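Local coordinates for lipoate-protein ligase 1 (Plasmodium falciparum, PDB 5T8U) that belongs to the lipoate-protein ligase family, has a catalytic domain and a smaller C-terminal domain, and binds lipoic acid, at residues P276-H281 with I302-I307; N280-Q285 with L291-N296. All blocks are in the same frame, centred on the assembly; numbering follows the deposited sequence.

Contact 1. Residues P276-H281 with I302-I307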
ATOM      1  N   PRO A 276     -14.701 -19.373   5.502  1.00163.63           N
ATOM      2  CA  PRO A 276     -14.666 -20.478   6.475  1.00165.99           C
ATOM      3  C   PRO A 276     -14.810 -20.069   7.933  1.00157.67           C
ATOM      4  O   PRO A 276     -14.100 -19.184   8.420  1.00159.73           O
ATOM      5  CB  PRO A 276     -13.294 -21.111   6.218  1.00165.74           C
ATOM      6  CG  PRO A 276     -13.100 -20.931   4.770  1.00164.98           C
ATOM      7  CD  PRO A 276     -13.706 -19.587   4.432  1.00162.73           C
ATOM      8  N   LYS A 277     -15.736 -20.719   8.632  1.00125.50           N
ATOM      9  CA  LYS A 277     -15.955 -20.443  10.041  1.00116.37           C
ATOM     10  C   LYS A 277     -14.821 -21.032  10.876  1.00113.23           C
ATOM     11  O   LYS A 277     -14.014 -21.839  10.406  1.00112.38           O
ATOM     12  CB  LYS A 277     -17.301 -21.010  10.493  1.00122.27           C
ATOM     13  N   PHE A 278     -14.766 -20.615  12.140  0.92112.89           N
ATOM     14  CA  PHE A 278     -13.722 -21.069  13.045  0.92109.81           C
ATOM     15  C   PHE A 278     -14.283 -21.166  14.455  0.92110.37           C
ATOM     16  O   PHE A 278     -15.184 -20.414  14.837  0.92111.87           O
ATOM     17  CB  PHE A 278     -12.510 -20.134  13.010  0.92102.94           C
ATOM     18  CG  PHE A 278     -11.533 -20.462  11.920  0.92 99.52           C
ATOM     19  CD1 PHE A 278     -10.501 -21.356  12.146  0.92 99.21           C
ATOM     20  CD2 PHE A 278     -11.650 -19.884  10.666  0.92 97.31           C
ATOM     21  CE1 PHE A 278      -9.605 -21.667  11.146  0.92 97.63           C
ATOM     22  CE2 PHE A 278     -10.751 -20.192   9.661  0.92 95.51           C
ATOM     23  CZ  PHE A 278      -9.727 -21.083   9.903  0.92 95.69           C
ATOM     24  N   GLN A 279     -13.734 -22.107  15.225  1.00108.74           N
ATOM     25  CA  GLN A 279     -14.245 -22.372  16.564  1.00107.58           C
ATOM     26  C   GLN A 279     -14.093 -21.151  17.464  1.00102.86           C
ATOM     27  O   GLN A 279     -15.072 -20.658  18.034  1.00103.67           O
ATOM     28  CB  GLN A 279     -13.524 -23.581  17.166  1.00108.65           C
ATOM     29  CG  GLN A 279     -13.735 -24.880  16.405  1.00111.47           C
ATOM     30  CD  GLN A 279     -12.982 -26.042  17.022  1.00112.06           C
ATOM     31  OE1 GLN A 279     -12.649 -26.021  18.206  1.00110.57           O
ATOM     32  NE2 GLN A 279     -12.704 -27.062  16.218  1.00114.78           N
ATOM     33  N   ASN A 280     -12.868 -20.648  17.602  0.85 98.41           N
ATOM     34  CA  ASN A 280     -12.567 -19.593  18.557  0.85 95.73           C
ATOM     35  C   ASN A 280     -12.061 -18.348  17.841  0.85 93.23           C
ATOM     36  O   ASN A 280     -11.484 -18.424  16.750  0.85 90.85           O
ATOM     37  CB  ASN A 280     -11.527 -20.059  19.578  0.85 95.02           C
ATOM     38  CG  ASN A 280     -11.867 -21.408  20.182  0.85 98.25           C
ATOM     39  OD1 ASN A 280     -12.209 -22.350  19.467  0.85100.89           O
ATOM     40  ND2 ASN A 280     -11.783 -21.506  21.505  0.85 98.89           N
ATOM     41  N   HIS A 281     -12.270 -17.199  18.484  1.00 95.95           N
ATOM     42  CA  HIS A 281     -11.937 -15.905  17.898  1.00 94.86           C
ATOM     43  C   HIS A 281     -11.571 -14.932  19.008  1.00 92.29           C
ATOM     44  O   HIS A 281     -12.375 -14.696  19.914  1.00 97.29           O
ATOM     45  CB  HIS A 281     -13.113 -15.370  17.075  1.00 95.62           C
ATOM     46  CG  HIS A 281     -13.102 -13.884  16.893  1.00 93.38           C
ATOM     47  ND1 HIS A 281     -11.998 -13.195  16.438  1.00 90.12           N
ATOM     48  CD2 HIS A 281     -14.067 -12.956  17.098  1.00 94.21           C
ATOM     49  CE1 HIS A 281     -12.282 -11.907  16.374  1.00 89.19           C
ATOM     50  NE2 HIS A 281     -13.531 -11.734  16.768  1.00 91.32           N
ATOM     51  N   ILE A 302      -3.227 -26.512  17.755  1.00102.06           N
ATOM     52  CA  ILE A 302      -3.819 -25.432  16.968  1.00101.65           C
ATOM     53  C   ILE A 302      -3.844 -25.910  15.519  1.00101.30           C
ATOM     54  O   ILE A 302      -2.828 -25.871  14.822  1.00102.08           O
ATOM     55  CB  ILE A 302      -3.058 -24.112  17.115  1.00 99.28           C
ATOM     56  CG1 ILE A 302      -2.512 -23.937  18.540  1.00100.69           C
ATOM     57  CG2 ILE A 302      -3.983 -22.947  16.754  1.00 95.88           C
ATOM     58  CD1 ILE A 302      -1.725 -22.654  18.756  1.00 98.41           C
ATOM     59  N   LYS A 303      -5.006 -26.372  15.062  1.00100.12           N
ATOM     60  CA  LYS A 303      -5.124 -26.943  13.726  1.00100.81           C
ATOM     61  C   LYS A 303      -5.004 -25.863  12.659  1.00100.99           C
ATOM     62  O   LYS A 303      -3.931 -25.676  12.074  1.00 96.86           O
ATOM     63  CB  LYS A 303      -6.453 -27.688  13.583  1.00104.37           C
ATOM     64  N   ASP A 304      -6.095 -25.148  12.401  1.00113.19           N
ATOM     65  CA  ASP A 304      -6.140 -24.126  11.370  1.00113.00           C
ATOM     66  C   ASP A 304      -6.551 -22.792  11.983  1.00110.45           C
ATOM     67  O   ASP A 304      -7.122 -22.736  13.075  1.00111.41           O
ATOM     68  CB  ASP A 304      -7.114 -24.522  10.252  1.00114.18           C
ATOM     69  CG  ASP A 304      -6.927 -23.701   8.994  1.00112.96           C
ATOM     70  OD1 ASP A 304      -7.937 -23.215   8.443  1.00113.59           O
ATOM     71  OD2 ASP A 304      -5.767 -23.526   8.563  1.00111.96           O
ATOM     72  N   GLY A 305      -6.249 -21.716  11.265  1.00105.81           N
ATOM     73  CA  GLY A 305      -6.577 -20.386  11.748  1.00103.23           C
ATOM     74  C   GLY A 305      -6.401 -19.357  10.655  1.00 97.94           C
ATOM     75  O   GLY A 305      -6.090 -19.679   9.505  1.00100.38           O
ATOM     76  N   ASN A 306      -6.607 -18.100  11.037  1.00 85.57           N
ATOM     77  CA  ASN A 306      -6.474 -16.980  10.118  1.00 80.48           C
ATOM     78  C   ASN A 306      -6.452 -15.695  10.931  1.00 79.59           C
ATOM     79  O   ASN A 306      -7.052 -15.620  12.007  1.00 77.07           O
ATOM     80  CB  ASN A 306      -7.618 -16.954   9.098  1.00 81.64           C
ATOM     81  CG  ASN A 306      -7.382 -15.958   7.980  1.00 79.27           C
ATOM     82  OD1 ASN A 306      -6.304 -15.373   7.872  1.00 76.21           O
ATOM     83  ND2 ASN A 306      -8.388 -15.768   7.135  1.00 80.31           N
ATOM     84  N   ILE A 307      -5.754 -14.688  10.408  1.00 83.90           N
ATOM     85  CA  ILE A 307      -5.582 -13.411  11.089  1.00 83.39           C
ATOM     86  C   ILE A 307      -6.096 -12.304  10.183  1.00 85.84           C
ATOM     87  O   ILE A 307      -5.679 -12.200   9.023  1.00 86.33           O
ATOM     88  CB  ILE A 307      -4.111 -13.156  11.471  1.00 79.07           C
ATOM     89  CG1 ILE A 307      -3.594 -14.286  12.364  1.00 79.25           C
ATOM     90  CG2 ILE A 307      -3.971 -11.802  12.177  1.00 76.53           C
ATOM     91  CD1 ILE A 307      -2.129 -14.163  12.763  1.00 77.26           C
TER
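D304 OD1 sits at the rim of the F278 ring, close to the ring plane, 3.1 Å from F278 CZ and only slightly farther from CE1. It is an oxygen-to-ring-edge approach: the hydrogens on an aromatic rim carry a slight positive charge, which would suit a carboxylate oxygen. The planes of ring and carboxylate are 33° apart, and the two side chains meet at roughly a right angle. D304 has CG anti to the backbone N (chi1 -164°), which carries OD1 toward the phenyl rim; OD2 makes a weak hydrogen bond to N325 ND2.

The next atom round the rim, F278 CE1, rests on the strand backbone. It lies 3.3 Å from G305 CA and 3.3 Å from D304 O. G305 has no side chain, and the ring reaches its CA at an oblique angle. Farther along, F278 CZ stands 4.5 Å from N306 N, a looser touch. The side-chain amide of N306 is engaged elsewhere, its OD1 holding K321 NZ and, weakly, the N-H of I307.

To get this far F278 has to pass the middle strand, where its side chain also packs on F294 and N296. The contact is small, 145 Å² in all, and lies at the surface. It joins the loop leading into strand 280-286 with strand 302-309; these two strands are the outer members of a three-stranded antiparallel meander in the C-terminal domain.

Contact 2. Residues N280-Q285 with L291-N296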
ATOM      1  N   ASN A 280     -12.868 -20.648  17.602  0.85 98.41           N
ATOM      2  CA  ASN A 280     -12.567 -19.593  18.557  0.85 95.73           C
ATOM      3  C   ASN A 280     -12.061 -18.348  17.841  0.85 93.23           C
ATOM      4  O   ASN A 280     -11.484 -18.424  16.750  0.85 90.85           O
ATOM      5  CB  ASN A 280     -11.527 -20.059  19.578  0.85 95.02           C
ATOM      6  CG  ASN A 280     -11.867 -21.408  20.182  0.85 98.25           C
ATOM      7  OD1 ASN A 280     -12.209 -22.350  19.467  0.85100.89           O
ATOM      8  ND2 ASN A 280     -11.783 -21.506  21.505  0.85 98.89           N
ATOM      9  N   HIS A 281     -12.270 -17.199  18.484  1.00 95.95           N
ATOM     10  CA  HIS A 281     -11.937 -15.905  17.898  1.00 94.86           C
ATOM     11  C   HIS A 281     -11.571 -14.932  19.008  1.00 92.29           C
ATOM     12  O   HIS A 281     -12.375 -14.696  19.914  1.00 97.29           O
ATOM     13  CB  HIS A 281     -13.113 -15.370  17.075  1.00 95.62           C
ATOM     14  CG  HIS A 281     -13.102 -13.884  16.893  1.00 93.38           C
ATOM     15  ND1 HIS A 281     -11.998 -13.195  16.438  1.00 90.12           N
ATOM     16  CD2 HIS A 281     -14.067 -12.956  17.098  1.00 94.21           C
ATOM     17  CE1 HIS A 281     -12.282 -11.907  16.374  1.00 89.19           C
ATOM     18  NE2 HIS A 281     -13.531 -11.734  16.768  1.00 91.32           N
ATOM     19  N   ILE A 282     -10.363 -14.369  18.935  1.00 80.35           N
ATOM     20  CA  ILE A 282      -9.903 -13.363  19.883  1.00 76.74           C
ATOM     21  C   ILE A 282      -9.523 -12.111  19.099  1.00 75.03           C
ATOM     22  O   ILE A 282      -9.343 -12.146  17.879  1.00 72.50           O
ATOM     23  CB  ILE A 282      -8.721 -13.862  20.744  1.00 76.29           C
ATOM     24  CG1 ILE A 282      -7.459 -14.057  19.892  1.00 74.63           C
ATOM     25  CG2 ILE A 282      -9.103 -15.169  21.441  1.00 78.74           C
ATOM     26  CD1 ILE A 282      -6.217 -14.395  20.698  1.00 74.74           C
ATOM     27  N   TRP A 283      -9.406 -10.993  19.812  0.93 79.49           N
ATOM     28  CA  TRP A 283      -9.153  -9.724  19.142  0.93 78.73           C
ATOM     29  C   TRP A 283      -8.661  -8.693  20.147  0.93 78.37           C
ATOM     30  O   TRP A 283      -8.914  -8.800  21.351  0.93 79.21           O
ATOM     31  CB  TRP A 283     -10.413  -9.216  18.433  0.93 80.47           C
ATOM     32  CG  TRP A 283     -11.492  -8.771  19.375  0.93 84.87           C
ATOM     33  CD1 TRP A 283     -11.870  -7.487  19.640  0.93 86.01           C
ATOM     34  CD2 TRP A 283     -12.329  -9.610  20.182  0.93 89.03           C
ATOM     35  NE1 TRP A 283     -12.892  -7.475  20.559  0.93 89.21           N
ATOM     36  CE2 TRP A 283     -13.191  -8.765  20.908  0.93 91.06           C
ATOM     37  CE3 TRP A 283     -12.434 -10.992  20.361  0.93 91.06           C
ATOM     38  CZ2 TRP A 283     -14.145  -9.257  21.797  0.93 94.27           C
ATOM     39  CZ3 TRP A 283     -13.381 -11.480  21.245  0.93 93.58           C
ATOM     40  CH2 TRP A 283     -14.224 -10.614  21.951  0.93 94.98           C
ATOM     41  N   LYS A 284      -7.953  -7.687  19.632  1.00 75.93           N
ATOM     42  CA  LYS A 284      -7.520  -6.558  20.446  1.00 74.06           C
ATOM     43  C   LYS A 284      -7.141  -5.406  19.527  1.00 73.90           C
ATOM     44  O   LYS A 284      -6.828  -5.604  18.351  1.00 71.02           O
ATOM     45  CB  LYS A 284      -6.338  -6.924  21.351  1.00 72.81           C
ATOM     46  CG  LYS A 284      -6.109  -5.943  22.497  1.00 73.38           C
ATOM     47  CD  LYS A 284      -4.720  -6.063  23.094  1.00 73.19           C
ATOM     48  CE  LYS A 284      -4.552  -5.120  24.274  1.00 75.69           C
ATOM     49  NZ  LYS A 284      -3.181  -5.177  24.850  1.00 76.72           N
ATOM     50  N   GLN A 285      -7.173  -4.196  20.081  1.00 75.55           N
ATOM     51  CA  GLN A 285      -6.794  -2.984  19.361  1.00 73.42           C
ATOM     52  C   GLN A 285      -5.428  -2.526  19.861  1.00 72.39           C
ATOM     53  O   GLN A 285      -5.294  -2.093  21.011  1.00 73.80           O
ATOM     54  CB  GLN A 285      -7.844  -1.891  19.552  1.00 73.89           C
ATOM     55  CG  GLN A 285      -7.529  -0.593  18.822  1.00 73.67           C
ATOM     56  CD  GLN A 285      -7.386  -0.788  17.326  1.00 71.59           C
ATOM     57  OE1 GLN A 285      -8.184  -1.483  16.697  1.00 71.58           O
ATOM     58  NE2 GLN A 285      -6.355  -0.182  16.747  1.00 69.53           N
ATOM     59  N   LEU A 291      -6.089  -6.437  15.703  1.00 81.17           N
ATOM     60  CA  LEU A 291      -5.695  -7.813  15.437  1.00 84.78           C
ATOM     61  C   LEU A 291      -6.844  -8.735  15.811  1.00 86.55           C
ATOM     62  O   LEU A 291      -7.437  -8.590  16.885  1.00 89.46           O
ATOM     63  CB  LEU A 291      -4.432  -8.193  16.221  1.00 84.79           C
ATOM     64  CG  LEU A 291      -3.112  -8.087  15.454  1.00 82.82           C
ATOM     65  CD1 LEU A 291      -1.931  -8.096  16.412  1.00 83.45           C
ATOM     66  CD2 LEU A 291      -2.986  -9.223  14.448  1.00 82.08           C
ATOM     67  N   GLU A 292      -7.151  -9.673  14.916  1.00 82.19           N
ATOM     68  CA  GLU A 292      -8.220 -10.646  15.098  1.00 83.61           C
ATOM     69  C   GLU A 292      -7.697 -12.014  14.691  1.00 81.78           C
ATOM     70  O   GLU A 292      -7.305 -12.211  13.536  1.00 81.11           O
ATOM     71  CB  GLU A 292      -9.453 -10.287  14.263  1.00 86.21           C
ATOM     72  CG  GLU A 292     -10.295  -9.166  14.832  1.00 88.98           C
ATOM     73  CD  GLU A 292     -11.592  -8.976  14.072  1.00 91.81           C
ATOM     74  OE1 GLU A 292     -11.714  -9.519  12.953  1.00 91.93           O
ATOM     75  OE2 GLU A 292     -12.494  -8.289  14.596  1.00 93.73           O
ATOM     76  N   LEU A 293      -7.703 -12.952  15.633  1.00 79.70           N
ATOM     77  CA  LEU A 293      -7.263 -14.319  15.393  1.00 78.39           C
ATOM     78  C   LEU A 293      -8.458 -15.257  15.447  1.00 80.55           C
ATOM     79  O   LEU A 293      -9.221 -15.241  16.417  1.00 79.36           O
ATOM     80  CB  LEU A 293      -6.221 -14.754  16.426  1.00 79.69           C
ATOM     81  CG  LEU A 293      -4.758 -14.606  16.014  1.00 79.05           C
ATOM     82  CD1 LEU A 293      -4.380 -13.139  15.891  1.00 76.30           C
ATOM     83  CD2 LEU A 293      -3.849 -15.324  17.000  1.00 80.35           C
ATOM     84  N   PHE A 294      -8.616 -16.064  14.403  0.95 87.82           N
ATOM     85  CA  PHE A 294      -9.580 -17.155  14.379  0.95 93.39           C
ATOM     86  C   PHE A 294      -8.818 -18.471  14.347  0.95 96.43           C
ATOM     87  O   PHE A 294      -7.850 -18.611  13.595  0.95 95.73           O
ATOM     88  CB  PHE A 294     -10.501 -17.053  13.160  0.95 93.08           C
ATOM     89  CG  PHE A 294     -11.259 -15.757  13.076  0.95 92.15           C
ATOM     90  CD1 PHE A 294     -12.606 -15.705  13.395  0.95 95.22           C
ATOM     91  CD2 PHE A 294     -10.625 -14.593  12.675  0.95 89.03           C
ATOM     92  CE1 PHE A 294     -13.305 -14.515  13.316  0.95 94.04           C
ATOM     93  CE2 PHE A 294     -11.320 -13.400  12.596  0.95 88.16           C
ATOM     94  CZ  PHE A 294     -12.661 -13.362  12.917  0.95 90.12           C
ATOM     95  N   PHE A 295      -9.239 -19.434  15.163  1.00100.50           N
ATOM     96  CA  PHE A 295      -8.487 -20.681  15.234  1.00102.27           C
ATOM     97  C   PHE A 295      -9.381 -21.818  15.705  1.00106.77           C
ATOM     98  O   PHE A 295     -10.406 -21.609  16.360  1.00108.87           O
ATOM     99  CB  PHE A 295      -7.269 -20.544  16.157  1.00101.02           C
ATOM    100  CG  PHE A 295      -7.615 -20.218  17.583  1.00101.71           C
ATOM    101  CD1 PHE A 295      -7.689 -18.902  18.010  1.00 99.11           C
ATOM    102  CD2 PHE A 295      -7.856 -21.228  18.499  1.00105.13           C
ATOM    103  CE1 PHE A 295      -8.002 -18.601  19.323  1.00100.52           C
ATOM    104  CE2 PHE A 295      -8.169 -20.934  19.813  1.00106.36           C
ATOM    105  CZ  PHE A 295      -8.242 -19.619  20.225  1.00104.13           C
ATOM    106  N   ASN A 296      -8.962 -23.032  15.345  1.00105.87           N
ATOM    107  CA  ASN A 296      -9.569 -24.270  15.806  1.00107.40           C
ATOM    108  C   ASN A 296      -8.517 -25.093  16.535  1.00107.51           C
ATOM    109  O   ASN A 296      -7.317 -24.954  16.284  1.00105.47           O
ATOM    110  CB  ASN A 296     -10.141 -25.082  14.636  1.00109.32           C
ATOM    111  CG  ASN A 296     -11.092 -24.277  13.777  1.00108.89           C
ATOM    112  OD1 ASN A 296     -11.743 -23.348  14.254  1.00108.59           O
ATOM    113  ND2 ASN A 296     -11.176 -24.628  12.499  1.00109.15           N
TER
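A beta hairpin brings N280-Q285 and L291-N296 together as antiparallel neighbours, their axes 4.6 Å apart and 170° from one another. Paired N-H...O=C bonds tie N280 to F295, I282 to L293 and K284 to L291, all six at 2.9 Å. Between them, at the non-hydrogen-bonded pairs, CA-H groups lean on carbonyls, as H281 CA does on L293 O at 3.2 Å.

L293 O has two donors: it takes I282 N in its carbonyl plane and, weakly, H281 ND1 at 3.4 Å, meeting the imidazole at its edge. That imidazole makes an offset stack with F294, centroids 4.3 Å apart and planes nearly parallel at 7°, while W283 CE3 covers its opposite face. E292 CG lies at the edge of the same ring, near its plane, 3.7 Å from H281 CE1.

On the other face of the sheet, F295 has CG between its backbone N and carbonyl carbon (chi1 62°), which turns the ring so that one face meets N280. N280 CB stands over that face, 3.7 Å from the centroid, a CH-pi contact. I282 CG1 lies alongside L293 CB, and helix 347-357 packs on this side through W356 and I357.

Packing toward the helix is thus largely apolar, with I282, L293 and F295 joined by N280 and K284; on the other face H281 is layered between F294 and W283, and the E292 carboxylate close by might favour its protonated form.

In the fold
Both contacts belong to one three-stranded sheet in the C-terminal domain, and both start from strand 280-286 or its lead-in, sharing N280 and H281. Contact 2 is the hairpin itself, partly buried and built on regular backbone bonding; contact 1 is a surface contact between the outer strands' segments, made by one ring reaching over the middle strand. Strand 289-297 connects them: N306 N probably donates to F294 O, and I307 CG2 packs on L291 CD2. The centres of contact 1 and contact 2 are about 8 Å apart: main-chain pairing holds one part of the sheet, and a sparse ring-to-carboxylate touch lies on the part beside it.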